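Local structure of putative Oleoyl-[acyl-carrier protein] thioesterase (2OWN) at residues 12-17 / 38-43; 16-21 / 80-85; 23-28 / 196-201; 30-35 / 180-185. The protein probably hydrolyses the thioester bond of oleoyl-[acyl-carrier protein], setting free the fatty acid and the carrier protein. All blocks are in the same frame, centred on the assembly; numbering follows the deposited sequence. Where two conformers were deposited one is given.

In the fold
From the N terminus, strand 12-17 enters two contacts. Contact 1 lays it against helix 31-48 and closes a loop of only 20 residues; contact 2 pairs its end with the start of strand 81-91 across 58 residues, and the two share H16 and R17. The chain then turns through 23-28, which contact 3 ties to 196-201, 167 residues on. Contact 4, joining the start of helix 31-48 to 180-185, is nested inside that long loop. Contacts 1 and 2 stay within the N-terminal family region and cross both contacts 3 and 4, which link it to the C-terminal one. Contact 4 lies deepest, and contact 3 lies near the surface.

Contact 1. Residues 12-17 / 38-43; sequences YSEQHR and AVLASE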
# COMPACT_ATOMS: atom_id res chain seq x y z
N TYR B 12 -20.96 -12.66 5.52
CA TYR B 12 -20.34 -11.67 6.40
C TYR B 12 -19.99 -10.46 5.53
O TYR B 12 -19.33 -10.64 4.49
CB TYR B 12 -19.07 -12.21 7.08
CG TYR B 12 -18.37 -11.20 7.98
CD1 TYR B 12 -18.80 -11.00 9.31
CD2 TYR B 12 -17.30 -10.40 7.49
CE1 TYR B 12 -18.17 -10.02 10.16
CE2 TYR B 12 -16.66 -9.42 8.33
CZ TYR B 12 -17.10 -9.25 9.66
OH TYR B 12 -16.50 -8.31 10.47
N SER B 13 -20.38 -9.25 5.98
CA SER B 13 -20.08 -7.99 5.26
C SER B 13 -19.57 -6.86 6.16
O SER B 13 -19.83 -6.85 7.36
CB SER B 13 -21.27 -7.49 4.43
OG SER B 13 -22.33 -7.02 5.23
N GLU B 14 -18.84 -5.93 5.53
CA GLU B 14 -18.30 -4.73 6.18
C GLU B 14 -18.11 -3.61 5.16
O GLU B 14 -17.96 -3.89 3.96
CB GLU B 14 -16.96 -5.03 6.89
CG GLU B 14 -15.74 -5.30 5.97
CD GLU B 14 -14.50 -5.66 6.76
OE1 GLU B 14 -14.57 -6.63 7.52
OE2 GLU B 14 -13.45 -5.01 6.58
N GLN B 15 -18.09 -2.37 5.66
CA GLN B 15 -17.88 -1.18 4.84
C GLN B 15 -16.39 -0.81 4.86
O GLN B 15 -15.69 -1.05 5.85
CB GLN B 15 -18.75 -0.01 5.30
CG GLN B 15 -20.26 -0.28 5.13
CD GLN B 15 -21.16 0.86 5.62
OE1 GLN B 15 -20.75 2.03 5.68
NE2 GLN B 15 -22.40 0.52 5.95
N HIS B 16 -15.91 -0.26 3.75
CA HIS B 16 -14.52 0.19 3.61
C HIS B 16 -14.46 1.46 2.77
O HIS B 16 -14.97 1.49 1.65
CB HIS B 16 -13.62 -0.89 2.98
CG HIS B 16 -12.19 -0.45 2.83
ND1 HIS B 16 -11.28 -0.55 3.86
CD2 HIS B 16 -11.54 0.12 1.79
CE1 HIS B 16 -10.12 -0.06 3.46
NE2 HIS B 16 -10.25 0.35 2.21
N ARG B 17 -13.76 2.46 3.31
CA ARG B 17 -13.53 3.73 2.68
C ARG B 17 -12.24 3.55 1.87
O ARG B 17 -11.17 3.29 2.46
CB ARG B 17 -13.44 4.85 3.73
CG ARG B 17 -13.07 6.23 3.25
CD ARG B 17 -11.56 6.45 3.09
NE ARG B 17 -11.36 7.81 2.68
CZ ARG B 17 -11.22 8.86 3.48
NH1 ARG B 17 -11.22 8.79 4.83
NH2 ARG B 17 -11.05 10.03 2.89
N ALA B 38 -10.83 -7.69 0.05
CA ALA B 38 -11.56 -8.98 -0.02
C ALA B 38 -11.07 -9.91 1.10
O ALA B 38 -11.88 -10.44 1.87
CB ALA B 38 -11.39 -9.66 -1.38
N VAL B 39 -9.74 -10.04 1.21
CA VAL B 39 -9.06 -10.84 2.26
C VAL B 39 -9.29 -10.26 3.68
O VAL B 39 -9.39 -11.03 4.64
CB VAL B 39 -7.54 -11.08 1.91
CG1 VAL B 39 -6.71 -11.64 3.09
CG2 VAL B 39 -7.44 -11.98 0.68
N LEU B 40 -9.37 -8.91 3.79
CA LEU B 40 -9.69 -8.20 5.06
C LEU B 40 -11.07 -8.65 5.57
O LEU B 40 -11.21 -8.93 6.75
CB LEU B 40 -9.68 -6.67 4.90
CG LEU B 40 -9.92 -5.80 6.15
CD1 LEU B 40 -8.81 -6.00 7.18
CD2 LEU B 40 -10.03 -4.34 5.77
N ALA B 41 -12.05 -8.70 4.66
CA ALA B 41 -13.43 -9.18 4.96
C ALA B 41 -13.44 -10.66 5.39
O ALA B 41 -14.19 -11.04 6.33
CB ALA B 41 -14.37 -8.96 3.76
N SER B 42 -12.62 -11.48 4.72
CA SER B 42 -12.46 -12.92 5.01
C SER B 42 -11.81 -13.18 6.38
O SER B 42 -12.30 -14.04 7.12
CB SER B 42 -11.68 -13.64 3.89
OG SER B 42 -11.51 -15.02 4.14
N GLU B 43 -10.73 -12.45 6.70
CA GLU B 43 -10.04 -12.57 8.02
C GLU B 43 -10.95 -12.12 9.19
O GLU B 43 -10.91 -12.74 10.25
CB GLU B 43 -8.67 -11.86 8.06
CG GLU B 43 -7.60 -12.55 7.17
CD GLU B 43 -6.20 -11.90 7.22
OE1 GLU B 43 -5.89 -11.12 8.15
OE2 GLU B 43 -5.39 -12.22 6.32
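L40 reaches from helix 31-48 to E14 of the strand, where its CG and CD2 meet the carboxylate oxygen OE2, CD2 to OE2 being 3.6 Å. The two side chains cross at about a right angle. Because CG of L40 stands anti to the backbone N (chi1 -177°), CD2 also comes within 4.4 Å of H16 ND1; the imidazole's stronger tie is from NE2 to E22. L40 touches R17 of the second subunit as well, so this leucine serves two interfaces.

A41 follows, and its small methyl suits the place where strand and helix come nearest: the CA atoms of E14 and A41 are 6.7 Å apart, and its CB packs on I84. OE1 of E14 lies 3.8 Å from A41 CA, at the end of a chain extended beyond CG. This carboxylate also stands near D44, a like charge that would tend to raise the pKa of one of the pair, while a long, weak ion pair with R17 of the second subunit may partly offset it. Toward the start of the strand, CD2 of Y12 lies 3.4 Å from A41 O, a van der Waals approach oblique to the ring, while the hydroxyl bonds to a glycerol probably left from crystallisation. A strand crossing a long helix, with axes 8.5 Å apart at 128°, is what the hot dog fold leads one to expect: an antiparallel sheet wrapped round a central helix.

Contact 2. Residues 16-21 / 80-85; sequences HRITYY and EVVTIA
H16 and V82 form an antiparallel hydrogen-bonded pair: H16 N gives to V82 O at 2.7 Å, and V82 N returns a bond to H16 O at 2.8 Å. A third backbone bond, from I18 N to E80 O, is 3.0 Å long and straighter, with 172° at the hydrogen, and carries the pairing past the regular end of strand 12-17. Between these bonds R17 and V81 make a non-hydrogen-bonded pair, in which V81 CA offers its hydrogen to H16 O. In this way strand 12-17 is joined to 81-91, part of the curved antiparallel sheet of a hot dog domain, whose inner side faces helix 31-48.

Apolar contacts gather on that helix side. CD1 of I84 presses on CB of H16 at 3.4 Å, close packing for two carbons, and both residues also touch I37 of the helix. CD1 of I18 meets CG2 of V82 at 4.2 Å. With CG1 of V82 anti to its carbonyl carbon (chi1 -63°), CG2 is left between the backbone N and that carbon, 3.4 Å from H16 O. Beta-branched V82 and I84 suit a strand that must also fill a hydrophobic layer, and the branched apolar chain of I18 fills it just past the end of strand 12-17.

The polar ends turn elsewhere. H16 NE2 bonds to E22, E80 OE1 accepts from the backbone of R77, and R17 makes salt bridges with D79 and with D44 of the second subunit.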
# COMPACT_ATOMS: atom_id res chain seq x y z
N HIS B 16 -15.91 -0.26 3.75
CA HIS B 16 -14.52 0.19 3.61
C HIS B 16 -14.46 1.46 2.77
O HIS B 16 -14.97 1.49 1.65
CB HIS B 16 -13.62 -0.89 2.98
CG HIS B 16 -12.19 -0.45 2.83
ND1 HIS B 16 -11.28 -0.55 3.86
CD2 HIS B 16 -11.54 0.12 1.79
CE1 HIS B 16 -10.12 -0.06 3.46
NE2 HIS B 16 -10.25 0.35 2.21
N ARG B 17 -13.76 2.46 3.31
CA ARG B 17 -13.53 3.73 2.68
C ARG B 17 -12.24 3.55 1.87
O ARG B 17 -11.17 3.29 2.46
CB ARG B 17 -13.44 4.85 3.73
CG ARG B 17 -13.07 6.23 3.25
CD ARG B 17 -11.56 6.45 3.09
NE ARG B 17 -11.36 7.81 2.68
CZ ARG B 17 -11.22 8.86 3.48
NH1 ARG B 17 -11.22 8.79 4.83
NH2 ARG B 17 -11.05 10.03 2.89
N ILE B 18 -12.33 3.75 0.56
CA ILE B 18 -11.19 3.65 -0.36
C ILE B 18 -10.39 4.94 -0.20
O ILE B 18 -10.94 6.03 -0.41
CB ILE B 18 -11.62 3.48 -1.83
CG1 ILE B 18 -12.46 2.20 -2.04
CG2 ILE B 18 -10.40 3.46 -2.80
CD1 ILE B 18 -11.70 0.88 -1.88
N THR B 19 -9.12 4.82 0.22
CA THR B 19 -8.22 5.96 0.42
C THR B 19 -7.45 6.26 -0.86
O THR B 19 -7.34 5.39 -1.73
CB THR B 19 -7.22 5.70 1.58
OG1 THR B 19 -6.36 4.61 1.25
CG2 THR B 19 -7.95 5.39 2.88
N TYR B 20 -6.90 7.48 -0.95
CA TYR B 20 -6.06 7.92 -2.10
C TYR B 20 -4.84 6.96 -2.31
O TYR B 20 -4.49 6.64 -3.45
CB TYR B 20 -5.61 9.41 -1.95
CG TYR B 20 -4.54 9.61 -0.89
CD1 TYR B 20 -4.88 9.81 0.46
CD2 TYR B 20 -3.16 9.48 -1.23
CE1 TYR B 20 -3.87 9.93 1.44
CE2 TYR B 20 -2.16 9.58 -0.27
CZ TYR B 20 -2.52 9.80 1.06
OH TYR B 20 -1.55 9.91 1.98
N TYR B 21 -4.24 6.52 -1.19
CA TYR B 21 -3.07 5.61 -1.18
C TYR B 21 -3.38 4.17 -1.59
O TYR B 21 -2.45 3.43 -1.90
CB TYR B 21 -2.26 5.69 0.13
CG TYR B 21 -2.95 5.30 1.41
CD1 TYR B 21 -2.92 3.97 1.88
CD2 TYR B 21 -3.61 6.27 2.20
CE1 TYR B 21 -3.54 3.60 3.11
CE2 TYR B 21 -4.24 5.93 3.44
CZ TYR B 21 -4.20 4.59 3.88
OH TYR B 21 -4.78 4.29 5.08
N GLU B 80 -14.76 6.45 -2.00
CA GLU B 80 -16.02 5.73 -2.13
C GLU B 80 -16.07 4.77 -0.93
O GLU B 80 -15.04 4.16 -0.57
CB GLU B 80 -16.09 4.94 -3.44
CG GLU B 80 -17.46 4.35 -3.72
CD GLU B 80 -17.53 3.48 -4.97
OE1 GLU B 80 -16.53 3.35 -5.71
OE2 GLU B 80 -18.61 2.91 -5.17
N VAL B 81 -17.25 4.64 -0.33
CA VAL B 81 -17.47 3.73 0.79
C VAL B 81 -18.08 2.51 0.12
O VAL B 81 -19.24 2.58 -0.34
CB VAL B 81 -18.36 4.34 1.89
CG1 VAL B 81 -18.61 3.34 3.01
CG2 VAL B 81 -17.69 5.59 2.46
N VAL B 82 -17.29 1.44 0.01
CA VAL B 82 -17.72 0.16 -0.59
C VAL B 82 -18.06 -0.86 0.49
O VAL B 82 -17.49 -0.80 1.59
CB VAL B 82 -16.67 -0.48 -1.55
CG1 VAL B 82 -16.42 0.43 -2.74
CG2 VAL B 82 -15.33 -0.86 -0.82
N THR B 83 -18.96 -1.79 0.16
CA THR B 83 -19.40 -2.88 1.02
C THR B 83 -18.73 -4.15 0.48
O THR B 83 -18.90 -4.45 -0.72
CB THR B 83 -20.94 -2.97 1.03
OG1 THR B 83 -21.47 -1.77 1.59
CG2 THR B 83 -21.43 -4.15 1.86
N ILE B 84 -17.95 -4.83 1.32
CA ILE B 84 -17.25 -6.09 0.96
C ILE B 84 -18.00 -7.23 1.66
O ILE B 84 -17.89 -7.37 2.88
CB ILE B 84 -15.72 -6.16 1.33
CG1 ILE B 84 -14.92 -4.95 0.83
CG2 ILE B 84 -15.10 -7.47 0.80
CD1 ILE B 84 -15.05 -3.71 1.66
N ALA B 85 -18.77 -8.00 0.88
CA ALA B 85 -19.52 -9.18 1.36
C ALA B 85 -18.67 -10.41 1.04
O ALA B 85 -18.06 -10.46 -0.04
CB ALA B 85 -20.88 -9.27 0.71

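Contact 3. Residues 23-28 / 196-201; sequences CDRTGR and FLLQHD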
# COMPACT_ATOMS: atom_id res chain seq x y z
N CYS B 23 -5.36 3.75 -4.20
CA CYS B 23 -5.65 4.00 -5.61
C CYS B 23 -4.39 4.29 -6.40
O CYS B 23 -3.35 4.65 -5.84
CB CYS B 23 -6.59 5.21 -5.76
SG CYS B 23 -8.17 4.99 -5.00
N ASP B 24 -4.55 4.17 -7.72
CA ASP B 24 -3.49 4.46 -8.70
C ASP B 24 -3.64 5.95 -9.06
O ASP B 24 -4.44 6.69 -8.44
CB ASP B 24 -3.53 3.45 -9.91
CG ASP B 24 -4.81 3.50 -10.76
OD1 ASP B 24 -5.50 4.53 -10.85
OD2 ASP B 24 -5.12 2.46 -11.39
N ARG B 25 -2.89 6.39 -10.07
CA ARG B 25 -2.95 7.79 -10.55
C ARG B 25 -4.29 8.26 -11.17
O ARG B 25 -4.53 9.47 -11.22
CB ARG B 25 -1.77 8.13 -11.50
CG ARG B 25 -1.67 7.30 -12.79
CD ARG B 25 -0.60 7.86 -13.72
NE ARG B 25 -0.90 9.24 -14.12
CZ ARG B 25 -0.14 10.04 -14.87
NH1 ARG B 25 1.04 9.65 -15.39
NH2 ARG B 25 -0.58 11.28 -15.12
N THR B 26 -5.16 7.32 -11.58
CA THR B 26 -6.49 7.65 -12.15
C THR B 26 -7.61 7.85 -11.07
O THR B 26 -8.76 8.09 -11.44
CB THR B 26 -6.97 6.56 -13.16
OG1 THR B 26 -7.34 5.35 -12.49
CG2 THR B 26 -5.88 6.26 -14.24
N GLY B 27 -7.27 7.79 -9.77
CA GLY B 27 -8.25 7.93 -8.67
C GLY B 27 -9.15 6.72 -8.46
O GLY B 27 -10.24 6.87 -7.92
N ARG B 28 -8.68 5.53 -8.87
CA ARG B 28 -9.41 4.26 -8.74
C ARG B 28 -8.54 3.23 -8.06
O ARG B 28 -7.31 3.24 -8.27
CB ARG B 28 -9.81 3.75 -10.10
CG ARG B 28 -10.75 4.72 -10.85
CD ARG B 28 -11.09 4.34 -12.28
NE ARG B 28 -9.89 3.99 -13.07
CZ ARG B 28 -9.75 4.08 -14.40
NH1 ARG B 28 -10.73 4.56 -15.20
NH2 ARG B 28 -8.58 3.70 -14.93
N PHE B 196 -0.34 2.19 -21.75
CA PHE B 196 -1.36 1.13 -21.80
C PHE B 196 -2.34 1.31 -20.63
O PHE B 196 -3.56 1.33 -20.84
CB PHE B 196 -0.75 -0.28 -21.76
CG PHE B 196 -1.77 -1.38 -21.80
CD1 PHE B 196 -2.34 -1.88 -20.61
CD2 PHE B 196 -2.21 -1.90 -23.03
CE1 PHE B 196 -3.34 -2.88 -20.64
CE2 PHE B 196 -3.21 -2.93 -23.09
CZ PHE B 196 -3.77 -3.43 -21.88
N LEU B 197 -1.80 1.39 -19.41
CA LEU B 197 -2.60 1.50 -18.15
C LEU B 197 -3.53 2.71 -18.08
O LEU B 197 -4.64 2.58 -17.56
CB LEU B 197 -1.68 1.46 -16.91
CG LEU B 197 -0.86 0.18 -16.70
CD1 LEU B 197 0.13 0.38 -15.55
CD2 LEU B 197 -1.76 -1.02 -16.45
N LEU B 198 -3.07 3.85 -18.61
CA LEU B 198 -3.87 5.09 -18.65
C LEU B 198 -5.02 5.10 -19.67
O LEU B 198 -5.84 6.02 -19.60
CB LEU B 198 -2.96 6.33 -18.81
CG LEU B 198 -2.06 6.64 -17.60
CD1 LEU B 198 -1.00 7.68 -17.98
CD2 LEU B 198 -2.88 7.09 -16.36
N GLN B 199 -5.10 4.12 -20.59
CA GLN B 199 -6.21 4.04 -21.57
C GLN B 199 -6.90 2.65 -21.60
O GLN B 199 -7.48 2.25 -22.62
CB GLN B 199 -5.70 4.51 -22.94
CG GLN B 199 -6.82 4.97 -23.90
CD GLN B 199 -6.36 5.71 -25.13
OE1 GLN B 199 -5.17 5.99 -25.33
NE2 GLN B 199 -7.33 6.03 -25.98
N HIS B 200 -6.87 1.95 -20.46
CA HIS B 200 -7.48 0.63 -20.28
C HIS B 200 -8.03 0.44 -18.86
O HIS B 200 -7.35 0.82 -17.90
CB HIS B 200 -6.51 -0.52 -20.63
CG HIS B 200 -6.18 -0.60 -22.09
ND1 HIS B 200 -5.13 0.09 -22.65
CD2 HIS B 200 -6.80 -1.24 -23.10
CE1 HIS B 200 -5.11 -0.13 -23.95
NE2 HIS B 200 -6.11 -0.93 -24.25
N ASP B 201 -9.25 -0.09 -18.76
CA ASP B 201 -9.94 -0.40 -17.50
C ASP B 201 -10.06 -1.91 -17.37
O ASP B 201 -10.23 -2.59 -18.37
CB ASP B 201 -11.34 0.24 -17.45
CG ASP B 201 -11.31 1.75 -17.25
OD1 ASP B 201 -10.23 2.33 -17.03
OD2 ASP B 201 -12.39 2.37 -17.27
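L198 makes the closely packed half of this contact, wedging its two methyl groups against the turn at 23-28. CD2 touches CD of R25 at 3.6 Å and CG2 of T26 at 3.8 Å, while CD1 lies over one face of the R25 guanidinium, offset toward its rim. The arginine chain, bent at chi3 (-61°), crosses the leucine at about a right angle and reaches the C-terminal carboxylate of Q262 with NH2; its NE is buried without a partner. Were this arginine an alanine here, L198 would probably lose much of its cover and the C-terminal carboxylate its charged mate. T26 is held in place by D24 OD1, which accepts both T26 N, making an Asx turn, and T26 OG1 at 2.6 Å.

The other half is looser and polar. R28 and D201 meet only at their ends, NH1 lying 2.9 Å from OD1 in a salt bridge, the guanidinium and carboxylate planes standing 86° apart, so the groups are not matched side by side. OD2 of D201 turns to R255. Charge thus joins the N-terminal loop to a strand of the C-terminal region, and because D201 is shared between two arginines it is likely to stay ionised.

Contact 4. Residues 30-35 / 180-185; sequences TLTTLI and NNAHYF
F185 turns one face of its ring to L31, whose CB lies over it, while I35 CG1 approaches the ring obliquely and reaches CE2 at 3.7 Å. At the ring's edge, in plane, stands the carbonyl oxygen of A182 from its own segment. CD1 of L31 comes to 3.4 Å from F185 CD1. A second ring, that of H183, is met obliquely by CG2 of T32. This is the buried meeting of two central helices, 31-48 and 184-191, one from each family region, consistent with the tandem hot dog fold of acyl-ACP thioesterases.

A flat, wide aromatic suits F185 because it must cover two aliphatic residues a helical turn apart and also touch V205 and V207. A serine here would probably open a gap in which L31 and I35 lose their common surface. A182 is small for the opposite reason: its CB lies 3.6 Å from T32 O and 4.1 Å from I35 CG2, and the CA atoms of T32 and A182 are only 4.7 Å apart. T32 brings OG1 within 3.5 Å of F185 CB, having that oxygen anti to its carbonyl carbon (chi1 -54°), and its hydroxyl is bonded to D186. The other carboxylate oxygen of D186 takes H183 ND1, so one aspartate links both sides. At the start of the first helix, T30 is the N-cap: its OG1 accepts from T33 N at 3.1 Å, with 168° at the hydrogen.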
# COMPACT_ATOMS: atom_id res chain seq x y z
N THR B 30 -6.53 -0.05 -6.95
CA THR B 30 -5.66 -0.97 -7.66
C THR B 30 -6.16 -2.40 -7.41
O THR B 30 -6.98 -2.63 -6.49
CB THR B 30 -4.21 -0.89 -7.16
OG1 THR B 30 -4.17 -1.31 -5.79
CG2 THR B 30 -3.64 0.54 -7.29
N LEU B 31 -5.66 -3.36 -8.20
CA LEU B 31 -5.95 -4.80 -7.99
C LEU B 31 -5.42 -5.29 -6.64
O LEU B 31 -6.04 -6.17 -6.03
CB LEU B 31 -5.41 -5.71 -9.13
CG LEU B 31 -6.23 -5.77 -10.40
CD1 LEU B 31 -5.47 -6.45 -11.55
CD2 LEU B 31 -7.57 -6.48 -10.11
N THR B 32 -4.25 -4.76 -6.24
CA THR B 32 -3.62 -5.04 -4.93
C THR B 32 -4.64 -4.69 -3.83
O THR B 32 -4.95 -5.56 -3.00
CB THR B 32 -2.30 -4.28 -4.75
OG1 THR B 32 -1.45 -4.56 -5.87
CG2 THR B 32 -1.60 -4.66 -3.44
N THR B 33 -5.21 -3.48 -3.90
CA THR B 33 -6.27 -3.02 -2.95
C THR B 33 -7.53 -3.90 -2.98
O THR B 33 -8.07 -4.19 -1.92
CB THR B 33 -6.67 -1.56 -3.19
OG1 THR B 33 -5.56 -0.74 -2.86
CG2 THR B 33 -7.92 -1.11 -2.33
N LEU B 34 -7.97 -4.29 -4.19
CA LEU B 34 -9.18 -5.13 -4.38
C LEU B 34 -9.04 -6.45 -3.63
O LEU B 34 -9.95 -6.81 -2.87
CB LEU B 34 -9.48 -5.39 -5.86
CG LEU B 34 -10.84 -6.02 -6.19
CD1 LEU B 34 -11.96 -5.04 -5.86
CD2 LEU B 34 -10.92 -6.41 -7.65
N ILE B 35 -7.90 -7.14 -3.82
CA ILE B 35 -7.60 -8.40 -3.09
C ILE B 35 -7.39 -8.12 -1.59
O ILE B 35 -7.87 -8.91 -0.76
CB ILE B 35 -6.40 -9.18 -3.71
CG1 ILE B 35 -6.72 -9.62 -5.14
CG2 ILE B 35 -6.01 -10.41 -2.88
CD1 ILE B 35 -7.92 -10.55 -5.31
N ASN B 180 2.68 -11.54 0.96
CA ASN B 180 1.25 -11.29 0.66
C ASN B 180 0.97 -11.43 -0.85
O ASN B 180 1.66 -10.78 -1.65
CB ASN B 180 0.85 -9.90 1.22
CG ASN B 180 -0.62 -9.48 0.98
OD1 ASN B 180 -1.48 -10.28 0.61
ND2 ASN B 180 -0.89 -8.20 1.23
N ASN B 181 -0.01 -12.30 -1.18
CA ASN B 181 -0.41 -12.54 -2.59
C ASN B 181 -0.88 -11.30 -3.36
O ASN B 181 -0.71 -11.25 -4.57
CB ASN B 181 -1.47 -13.66 -2.71
CG ASN B 181 -0.92 -15.05 -2.38
OD1 ASN B 181 0.09 -15.20 -1.70
ND2 ASN B 181 -1.60 -16.06 -2.87
N ALA B 182 -1.45 -10.32 -2.65
CA ALA B 182 -1.92 -9.04 -3.24
C ALA B 182 -0.80 -8.24 -3.91
O ALA B 182 -1.04 -7.62 -4.95
CB ALA B 182 -2.63 -8.18 -2.20
N HIS B 183 0.41 -8.27 -3.33
CA HIS B 183 1.60 -7.57 -3.89
C HIS B 183 2.08 -8.08 -5.25
O HIS B 183 2.81 -7.35 -5.92
CB HIS B 183 2.77 -7.47 -2.89
CG HIS B 183 2.48 -6.54 -1.76
ND1 HIS B 183 2.24 -5.19 -1.96
CD2 HIS B 183 2.40 -6.74 -0.42
CE1 HIS B 183 2.02 -4.61 -0.79
NE2 HIS B 183 2.12 -5.53 0.16
N TYR B 184 1.69 -9.31 -5.64
CA TYR B 184 2.00 -9.86 -6.98
C TYR B 184 1.40 -8.92 -8.06
O TYR B 184 2.04 -8.73 -9.08
CB TYR B 184 1.48 -11.29 -7.19
CG TYR B 184 2.22 -12.43 -6.50
CD1 TYR B 184 2.34 -12.52 -5.09
CD2 TYR B 184 2.70 -13.53 -7.25
CE1 TYR B 184 2.99 -13.64 -4.45
CE2 TYR B 184 3.35 -14.65 -6.63
CZ TYR B 184 3.48 -14.69 -5.23
OH TYR B 184 4.10 -15.76 -4.63
N PHE B 185 0.21 -8.34 -7.80
CA PHE B 185 -0.44 -7.35 -8.71
C PHE B 185 0.38 -6.08 -8.93
O PHE B 185 0.23 -5.45 -9.99
CB PHE B 185 -1.89 -7.02 -8.30
CG PHE B 185 -2.83 -8.15 -8.52
CD1 PHE B 185 -3.31 -8.41 -9.82
CD2 PHE B 185 -3.25 -8.98 -7.46
CE1 PHE B 185 -4.20 -9.49 -10.08
CE2 PHE B 185 -4.15 -10.06 -7.70
CZ PHE B 185 -4.62 -10.31 -9.01